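N-acylglucosamine 2-epimerase (PDB 5X32) catalyses the reversible isomerization of D-mannose to D-fructose and, less efficiently, of D-lyxose to D-xylulose, but does not use D-glucose. Local coordinates at residues M1-F6 with L340-W345; E108-Y113 with S162-V167; H153-D158 with N225-D230. All blocks are in the same frame, centred on the assembly; numbering follows the deposited sequence.

Contact 1. Residues M1-F6 with L340-W345; sequences MSYPAF and LWEFSW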
# COMPACT_ATOMS: atom_id res chain seq x y z
N MET A 1 17.52 10.46 25.96
CA MET A 1 16.61 10.28 24.83
C MET A 1 16.34 11.59 24.11
O MET A 1 15.85 12.57 24.69
CB MET A 1 15.28 9.67 25.29
CG MET A 1 14.57 8.93 24.19
SD MET A 1 15.67 7.72 23.40
CE MET A 1 14.59 7.09 22.12
N SER A 2 16.64 11.61 22.82
CA SER A 2 16.56 12.84 22.06
C SER A 2 15.57 12.63 20.90
O SER A 2 15.34 13.51 20.07
CB SER A 2 17.93 13.27 21.57
OG SER A 2 18.16 12.79 20.27
N TYR A 3 15.03 11.43 20.86
CA TYR A 3 14.08 11.02 19.85
C TYR A 3 12.80 10.69 20.58
O TYR A 3 12.82 10.51 21.79
CB TYR A 3 14.57 9.80 19.06
CG TYR A 3 15.58 10.08 17.97
CD1 TYR A 3 15.21 10.70 16.78
CD2 TYR A 3 16.91 9.68 18.12
CE1 TYR A 3 16.13 10.94 15.78
CE2 TYR A 3 17.84 9.91 17.13
CZ TYR A 3 17.45 10.54 15.96
OH TYR A 3 18.38 10.77 14.98
N PRO A 4 11.68 10.63 19.85
CA PRO A 4 10.46 10.08 20.45
C PRO A 4 10.58 8.57 20.64
O PRO A 4 11.43 7.93 20.01
CB PRO A 4 9.38 10.40 19.42
CG PRO A 4 9.99 11.33 18.43
CD PRO A 4 11.45 11.18 18.50
N ALA A 5 9.73 8.00 21.48
CA ALA A 5 9.70 6.56 21.65
C ALA A 5 8.91 5.98 20.49
O ALA A 5 7.67 5.92 20.53
CB ALA A 5 9.07 6.18 22.98
N PHE A 6 9.62 5.52 19.46
CA PHE A 6 8.97 5.13 18.21
C PHE A 6 8.18 3.87 18.37
O PHE A 6 7.30 3.58 17.56
CB PHE A 6 9.98 4.96 17.09
CG PHE A 6 10.69 6.22 16.73
CD1 PHE A 6 9.99 7.27 16.14
CD2 PHE A 6 12.05 6.36 16.96
CE1 PHE A 6 10.64 8.45 15.79
CE2 PHE A 6 12.71 7.52 16.62
CZ PHE A 6 12.00 8.58 16.03
N LEU A 340 15.06 3.18 10.91
CA LEU A 340 14.12 3.62 9.90
C LEU A 340 13.27 4.78 10.40
O LEU A 340 13.08 5.78 9.69
CB LEU A 340 13.25 2.45 9.45
CG LEU A 340 14.04 1.43 8.63
CD1 LEU A 340 13.34 0.08 8.61
CD2 LEU A 340 14.23 1.97 7.21
N TRP A 341 12.79 4.68 11.64
CA TRP A 341 12.09 5.80 12.24
C TRP A 341 12.99 7.03 12.41
O TRP A 341 12.54 8.16 12.21
CB TRP A 341 11.49 5.40 13.58
CG TRP A 341 10.07 4.93 13.47
CD1 TRP A 341 9.63 3.65 13.63
CD2 TRP A 341 8.91 5.73 13.16
NE1 TRP A 341 8.26 3.60 13.43
CE2 TRP A 341 7.79 4.86 13.15
CE3 TRP A 341 8.70 7.10 12.90
CZ2 TRP A 341 6.49 5.30 12.89
CZ3 TRP A 341 7.39 7.54 12.63
CH2 TRP A 341 6.31 6.64 12.63
N GLU A 342 14.25 6.85 12.79
CA GLU A 342 15.14 7.99 12.97
C GLU A 342 15.31 8.72 11.65
O GLU A 342 15.09 9.94 11.58
CB GLU A 342 16.49 7.56 13.54
CG GLU A 342 16.41 7.32 15.04
CD GLU A 342 17.61 6.55 15.60
OE1 GLU A 342 18.63 6.38 14.89
OE2 GLU A 342 17.52 6.10 16.77
N PHE A 343 15.65 7.98 10.60
CA PHE A 343 15.78 8.61 9.29
C PHE A 343 14.49 9.34 8.91
O PHE A 343 14.53 10.48 8.43
CB PHE A 343 16.10 7.57 8.21
CG PHE A 343 15.99 8.12 6.81
CD1 PHE A 343 17.02 8.86 6.26
CD2 PHE A 343 14.83 7.94 6.07
CE1 PHE A 343 16.92 9.37 4.98
CE2 PHE A 343 14.73 8.45 4.79
CZ PHE A 343 15.78 9.17 4.25
N SER A 344 13.35 8.69 9.15
CA SER A 344 12.05 9.26 8.81
C SER A 344 11.72 10.57 9.55
O SER A 344 11.24 11.55 8.96
CB SER A 344 10.95 8.23 9.08
OG SER A 344 11.09 7.12 8.21
N TRP A 345 11.97 10.56 10.85
CA TRP A 345 11.72 11.70 11.71
C TRP A 345 12.58 12.88 11.29
O TRP A 345 12.12 14.04 11.27
CB TRP A 345 12.00 11.32 13.15
CG TRP A 345 11.46 12.29 14.14
CD1 TRP A 345 12.19 13.14 14.92
CD2 TRP A 345 10.10 12.46 14.52
NE1 TRP A 345 11.35 13.86 15.74
CE2 TRP A 345 10.06 13.46 15.51
CE3 TRP A 345 8.90 11.89 14.10
CZ2 TRP A 345 8.87 13.89 16.09
CZ3 TRP A 345 7.71 12.32 14.68
CH2 TRP A 345 7.71 13.30 15.67

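Contact 2. Residues E108-Y113 with S162-V167; sequences ETNHCY and SDWKTV. With PO4 (phosphate ion), chain C.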
# COMPACT_ATOMS: atom_id res chain seq x y z
N GLU A 108 -10.23 5.02 -18.65
CA GLU A 108 -11.24 4.06 -18.24
C GLU A 108 -10.68 2.64 -18.25
O GLU A 108 -11.43 1.67 -18.08
CB GLU A 108 -12.47 4.15 -19.16
CG GLU A 108 -13.07 5.54 -19.21
CD GLU A 108 -14.38 5.59 -19.98
OE1 GLU A 108 -14.47 6.32 -21.00
OE2 GLU A 108 -15.33 4.90 -19.55
N THR A 109 -9.37 2.52 -18.44
CA THR A 109 -8.73 1.22 -18.43
C THR A 109 -8.92 0.55 -17.09
O THR A 109 -8.92 1.20 -16.04
CB THR A 109 -7.24 1.30 -18.71
OG1 THR A 109 -7.03 1.88 -19.99
CG2 THR A 109 -6.66 -0.09 -18.71
N ASN A 110 -9.13 -0.76 -17.13
CA ASN A 110 -9.30 -1.55 -15.93
C ASN A 110 -7.98 -2.10 -15.43
O ASN A 110 -7.35 -2.94 -16.07
CB ASN A 110 -10.29 -2.67 -16.21
CG ASN A 110 -11.67 -2.14 -16.39
OD1 ASN A 110 -12.31 -1.67 -15.44
ND2 ASN A 110 -12.16 -2.18 -17.63
N HIS A 111 -7.55 -1.59 -14.28
CA HIS A 111 -6.32 -2.07 -13.66
C HIS A 111 -6.63 -2.99 -12.49
O HIS A 111 -7.42 -2.65 -11.63
CB HIS A 111 -5.49 -0.89 -13.20
CG HIS A 111 -4.93 -0.08 -14.32
ND1 HIS A 111 -3.63 -0.23 -14.77
CD2 HIS A 111 -5.49 0.89 -15.09
CE1 HIS A 111 -3.42 0.62 -15.77
NE2 HIS A 111 -4.53 1.31 -15.97
N CYS A 112 -5.96 -4.13 -12.44
CA CYS A 112 -6.15 -5.05 -11.32
C CYS A 112 -5.76 -4.36 -10.01
O CYS A 112 -6.44 -4.52 -8.99
CB CYS A 112 -5.33 -6.32 -11.53
SG CYS A 112 -5.53 -7.50 -10.19
N TYR A 113 -4.69 -3.56 -10.07
CA TYR A 113 -4.23 -2.77 -8.94
C TYR A 113 -5.38 -1.94 -8.31
O TYR A 113 -5.65 -1.99 -7.09
CB TYR A 113 -3.11 -1.85 -9.42
CG TYR A 113 -2.37 -1.07 -8.36
CD1 TYR A 113 -2.84 0.16 -7.90
CD2 TYR A 113 -1.17 -1.53 -7.83
CE1 TYR A 113 -2.16 0.87 -6.94
CE2 TYR A 113 -0.49 -0.83 -6.87
CZ TYR A 113 -0.99 0.37 -6.43
OH TYR A 113 -0.31 1.07 -5.48
N SER A 162 -10.93 -0.74 -21.48
CA SER A 162 -12.25 -0.39 -20.95
C SER A 162 -13.38 -1.24 -21.52
O SER A 162 -14.32 -1.58 -20.80
CB SER A 162 -12.56 1.10 -21.20
OG SER A 162 -12.20 1.49 -22.51
N ASP A 163 -13.28 -1.60 -22.80
CA ASP A 163 -14.27 -2.44 -23.49
C ASP A 163 -14.33 -3.88 -22.96
O ASP A 163 -15.28 -4.61 -23.24
CB ASP A 163 -14.02 -2.43 -25.01
CG ASP A 163 -12.61 -2.83 -25.40
OD1 ASP A 163 -12.19 -2.46 -26.52
OD2 ASP A 163 -11.90 -3.48 -24.59
N TRP A 164 -13.27 -4.27 -22.24
CA TRP A 164 -13.01 -5.62 -21.71
C TRP A 164 -12.46 -6.56 -22.78
O TRP A 164 -12.45 -7.78 -22.59
CB TRP A 164 -14.28 -6.26 -21.12
CG TRP A 164 -14.79 -5.65 -19.86
CD1 TRP A 164 -16.03 -5.09 -19.68
CD2 TRP A 164 -14.14 -5.59 -18.58
NE1 TRP A 164 -16.17 -4.66 -18.39
CE2 TRP A 164 -15.03 -4.95 -17.69
CE3 TRP A 164 -12.90 -5.99 -18.11
CZ2 TRP A 164 -14.71 -4.71 -16.36
CZ3 TRP A 164 -12.58 -5.75 -16.78
CH2 TRP A 164 -13.48 -5.12 -15.92
N LYS A 165 -11.95 -6.01 -23.88
CA LYS A 165 -11.64 -6.86 -25.03
C LYS A 165 -10.16 -7.06 -25.29
O LYS A 165 -9.76 -8.12 -25.79
CB LYS A 165 -12.28 -6.32 -26.32
CG LYS A 165 -13.79 -6.20 -26.30
CD LYS A 165 -14.29 -5.40 -27.50
CE LYS A 165 -13.24 -5.25 -28.61
NZ LYS A 165 -13.84 -4.68 -29.87
N THR A 166 -9.35 -6.06 -24.98
CA THR A 166 -7.92 -6.17 -25.22
C THR A 166 -7.14 -6.41 -23.92
O THR A 166 -7.02 -5.51 -23.10
CB THR A 166 -7.36 -4.90 -25.89
OG1 THR A 166 -8.06 -4.66 -27.12
CG2 THR A 166 -5.87 -5.04 -26.16
N VAL A 167 -6.59 -7.61 -23.76
CA VAL A 167 -5.83 -7.90 -22.55
C VAL A 167 -4.36 -7.53 -22.76
O VAL A 167 -3.76 -7.82 -23.79
CB VAL A 167 -5.94 -9.39 -22.14
CG1 VAL A 167 -4.95 -9.72 -21.04
CG2 VAL A 167 -7.37 -9.70 -21.69
P PO4 C . 3.11 0.19 -4.40
O1 PO4 C . 3.06 -0.86 -5.49
O2 PO4 C . 4.29 1.12 -4.66
O3 PO4 C . 3.28 -0.41 -3.02
O4 PO4 C . 1.79 0.92 -4.45

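Contact 3. Residues H153-D158 with N225-D230; sequences HGLYLD and NDWQID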
# COMPACT_ATOMS: atom_id res chain seq x y z
N HIS A 153 -1.91 -20.13 -13.50
CA HIS A 153 -0.70 -19.57 -12.89
C HIS A 153 -0.91 -19.18 -11.44
O HIS A 153 0.06 -18.91 -10.73
CB HIS A 153 -0.23 -18.35 -13.67
CG HIS A 153 0.28 -18.68 -15.03
ND1 HIS A 153 1.56 -19.15 -15.26
CD2 HIS A 153 -0.31 -18.61 -16.25
CE1 HIS A 153 1.73 -19.34 -16.55
NE2 HIS A 153 0.61 -19.03 -17.17
N GLY A 154 -2.16 -19.12 -11.02
CA GLY A 154 -2.49 -18.80 -9.65
C GLY A 154 -2.21 -17.34 -9.37
O GLY A 154 -1.95 -16.97 -8.23
N LEU A 155 -2.28 -16.52 -10.42
CA LEU A 155 -2.02 -15.10 -10.29
C LEU A 155 -3.07 -14.30 -11.04
O LEU A 155 -3.85 -14.85 -11.81
CB LEU A 155 -0.63 -14.76 -10.83
CG LEU A 155 0.49 -15.32 -9.95
CD1 LEU A 155 1.85 -15.22 -10.62
CD2 LEU A 155 0.47 -14.58 -8.61
N TYR A 156 -3.07 -12.98 -10.83
CA TYR A 156 -3.93 -12.07 -11.57
C TYR A 156 -3.10 -11.33 -12.61
O TYR A 156 -1.98 -10.90 -12.33
CB TYR A 156 -4.60 -11.07 -10.65
CG TYR A 156 -5.61 -11.62 -9.69
CD1 TYR A 156 -6.95 -11.74 -10.06
CD2 TYR A 156 -5.25 -11.98 -8.40
CE1 TYR A 156 -7.89 -12.22 -9.18
CE2 TYR A 156 -6.19 -12.46 -7.51
CZ TYR A 156 -7.50 -12.58 -7.90
OH TYR A 156 -8.43 -13.06 -7.01
N LEU A 157 -3.64 -11.19 -13.81
CA LEU A 157 -3.00 -10.34 -14.80
C LEU A 157 -3.20 -8.85 -14.46
O LEU A 157 -3.88 -8.49 -13.49
CB LEU A 157 -3.52 -10.69 -16.19
CG LEU A 157 -5.00 -10.54 -16.49
CD1 LEU A 157 -5.28 -9.16 -17.05
CD2 LEU A 157 -5.38 -11.60 -17.46
N ASP A 158 -2.59 -7.96 -15.24
CA ASP A 158 -2.50 -6.60 -14.76
C ASP A 158 -3.63 -5.72 -15.24
O ASP A 158 -4.33 -5.11 -14.42
CB ASP A 158 -1.15 -6.00 -15.16
CG ASP A 158 -0.98 -4.58 -14.66
OD1 ASP A 158 -1.54 -4.25 -13.58
OD2 ASP A 158 -0.27 -3.79 -15.33
N ASN A 225 3.72 -12.49 -20.23
CA ASN A 225 2.43 -13.16 -20.07
C ASN A 225 2.57 -14.66 -19.84
O ASN A 225 1.57 -15.33 -19.59
CB ASN A 225 1.49 -12.87 -21.26
CG ASN A 225 2.13 -13.16 -22.59
OD1 ASN A 225 3.34 -12.96 -22.78
ND2 ASN A 225 1.32 -13.61 -23.55
N ASP A 226 3.80 -15.18 -19.92
CA ASP A 226 4.09 -16.55 -19.49
C ASP A 226 4.28 -16.62 -17.99
O ASP A 226 4.26 -17.70 -17.40
CB ASP A 226 5.43 -17.05 -20.07
CG ASP A 226 5.44 -17.15 -21.57
OD1 ASP A 226 4.34 -17.24 -22.17
OD2 ASP A 226 6.57 -17.15 -22.13
N TRP A 227 4.42 -15.44 -17.38
CA TRP A 227 4.88 -15.28 -16.00
C TRP A 227 6.34 -15.75 -15.90
O TRP A 227 6.78 -16.22 -14.85
CB TRP A 227 3.99 -15.99 -14.99
CG TRP A 227 2.75 -15.20 -14.65
CD1 TRP A 227 1.48 -15.45 -15.07
CD2 TRP A 227 2.67 -14.04 -13.81
NE1 TRP A 227 0.61 -14.52 -14.54
CE2 TRP A 227 1.32 -13.64 -13.76
CE3 TRP A 227 3.61 -13.29 -13.09
CZ2 TRP A 227 0.89 -12.53 -13.03
CZ3 TRP A 227 3.18 -12.19 -12.36
CH2 TRP A 227 1.83 -11.83 -12.33
N GLN A 228 7.07 -15.62 -17.00
CA GLN A 228 8.53 -15.72 -16.99
C GLN A 228 9.12 -14.33 -16.76
O GLN A 228 8.49 -13.33 -17.06
CB GLN A 228 9.05 -16.31 -18.30
CG GLN A 228 8.79 -17.81 -18.49
CD GLN A 228 9.45 -18.67 -17.39
OE1 GLN A 228 8.76 -19.20 -16.51
NE2 GLN A 228 10.78 -18.79 -17.44
N ILE A 229 10.34 -14.27 -16.24
CA ILE A 229 10.90 -12.97 -15.91
C ILE A 229 11.28 -12.17 -17.14
O ILE A 229 12.03 -12.62 -18.00
CB ILE A 229 12.12 -13.08 -15.00
CG1 ILE A 229 11.67 -13.35 -13.56
CG2 ILE A 229 12.92 -11.78 -15.00
CD1 ILE A 229 12.74 -13.03 -12.52
N ASP A 230 10.73 -10.95 -17.20
CA ASP A 230 11.11 -9.94 -18.17
C ASP A 230 12.28 -9.12 -17.64
O ASP A 230 12.10 -8.28 -16.76
CB ASP A 230 9.92 -9.03 -18.48
CG ASP A 230 10.17 -8.14 -19.69
OD1 ASP A 230 11.34 -7.99 -20.11
OD2 ASP A 230 9.18 -7.58 -20.23

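Contact 1. Residues M1-F6 with L340-W345
F6 and W341 make the closest aromatic approach of this contact, their ring planes near parallel (13° apart) but displaced, so that the rings barely overlap and each has the other residue's CB over its face. The evidence lies in the two CH-pi contacts: W341 CB stands 3.4 Å from the centroid of the F6 ring, and F6 CB stands 3.9 Å from the centroid of the W341 five-membered ring. F6 also turns an edge to the face of W345 in an offset edge-to-face pair (planes at 69°), its CZ lying 4.0 Å from W345 CB. The three rings form an aromatic cluster, which F11 of helix 9-23 extends. Through it the N-terminal loop is pinned to one side of helix 331-347, where residues spaced one turn apart, W341 and W345, face the chain start; in the (alpha/alpha)6 barrel of the N-acylglucosamine 2-epimerase family, the loop before helix 9-23 thus packs on a helix near the other end of the chain.

Two further CH-pi contacts flank the cluster. P4 CG lies over the W345 six-membered ring, 3.9 Å from its centroid, reached because W345 CG is anti to its backbone N (chi1 -166°) and the indole swings toward the loop. E342 CG sits 3.6 Å from the centroid of the Y3 ring, nearly on its normal, and the carboxylate beyond it continues almost parallel to that ring.

Polar groups at the margin have partners nearby: Y3 OH is hydrogen-bonded to N346 ND2, and F6 O to Y337 OH. Inside the helix, S344 OG reaches L340 O at 2.8 Å, from the opposite face of that carbonyl to S344 N.

Contact 2. Residues E108-Y113 with S162-V167
N110 and W164 share the same first torsion, chi1 -69° in each, which sets CG beside the backbone N and opposite the carbonyl carbon. For N110 this turns the amide toward segment 162-167; for W164 it carries the indole back beneath that amide, although the side chain leaves its backbone in another direction. The two flat groups then lie almost parallel, with only 4° between their planes. N110 CG is 3.5 Å from W164 CH2, and N110 ND2 stands 3.5 Å above the indole plane, displaced toward the rim of the six-membered ring. The amide covers the benzo end of the ring with its flat side, while its N-H serves elsewhere: ND2 is hydrogen-bonded to S161 O, the residue just before the second segment. That bond probably limits the rotation of the amide and helps keep it parallel to the ring.

Nearer the surface the contact is made by S162, whose CB lies 3.4 Å from E108 O and 3.7 Å from E108 CB. The backbones come nearest at T109 and S162, whose CA atoms are 4.6 Å apart. Replacing W164 by an alanine would probably leave the N110 amide without the flat surface beneath it and H147 without its stacking partner, opening a gap beside F148 and L143.

Farther along the first segment, Y113 OH approaches a phosphate ion, probably from the crystallisation liquor, that also bonds H178 NE2; the distance modelled is too short to be trusted.

N110 belongs to strand 104-111, paired with strand 155-160 through backbone bonds to I160, while H111 occupies the N-cap position of helix 112-127. The W164 indole packs against L143 of helix 133-147 and against F148, beside the central strand 104-111 of the five-stranded antiparallel sheet and its neighbour 155-160.

Contact 3. Residues H153-D158 with N225-D230
The start of strand 155-160, in the five-stranded antiparallel sheet, is joined here to the long loop that follows strand 222-223. L155 and H153 meet the W227 indole from the same side, L155 over the six-membered ring and H153 near CD1. L155 CD1 lies over the centre of the six-membered ring, 3.4 Å from its centroid and only 7° off the normal, a CH-pi contact with the methyl squarely over the face. L155 CB adds an apolar touch at the rim, 3.5 Å from W227 CZ2. At the pyrrole end W227 CD1 stands over one face of the H153 imidazole, 3.4 Å from H153 CG; the ring planes meet at 47°. D226 O lies near the same imidazole. Farther round the indole, Y156 O lies in the ring plane at the edge, 3.4 Å from W227 CZ2.

With CG beside its backbone N (chi1 -81°), W227 sends the indole from the loop toward the strand. Its NE1 makes a weak hydrogen bond to E150 OE1, and W227 O accepts from Q210 NE2 of helix 193-212. L155 rests on that same helix through N205 and I206.

Through the W227 indole, the loop between helices 193-212 and 249-265, probably the one thought to help form the open substrate site, packs on the strand-bearing end of the (alpha/alpha)6 barrel of the N-acylglucosamine 2-epimerase family.

Contacts 2 and 3 are neighbours, their centres 16 Å apart, joined through adjacent strands 104-111 and 155-160: C112 N lies 2.7 Å from D158 O, a probable hydrogen bond, and C112 SG packs on Y156 CB at 3.7 Å. Their segments interleave along the chain. Contact 1 lies across the chain's centre, 43 Å from contact 2 and 40 Å from contact 3 between centres, yet its two segments bracket both in sequence. Of the histidines proposed by similarity as proton donor/acceptor, H380 has its side chain about 11 Å from that of W341 in contact 1, and H251 about 12 Å from that of W227 in contact 3.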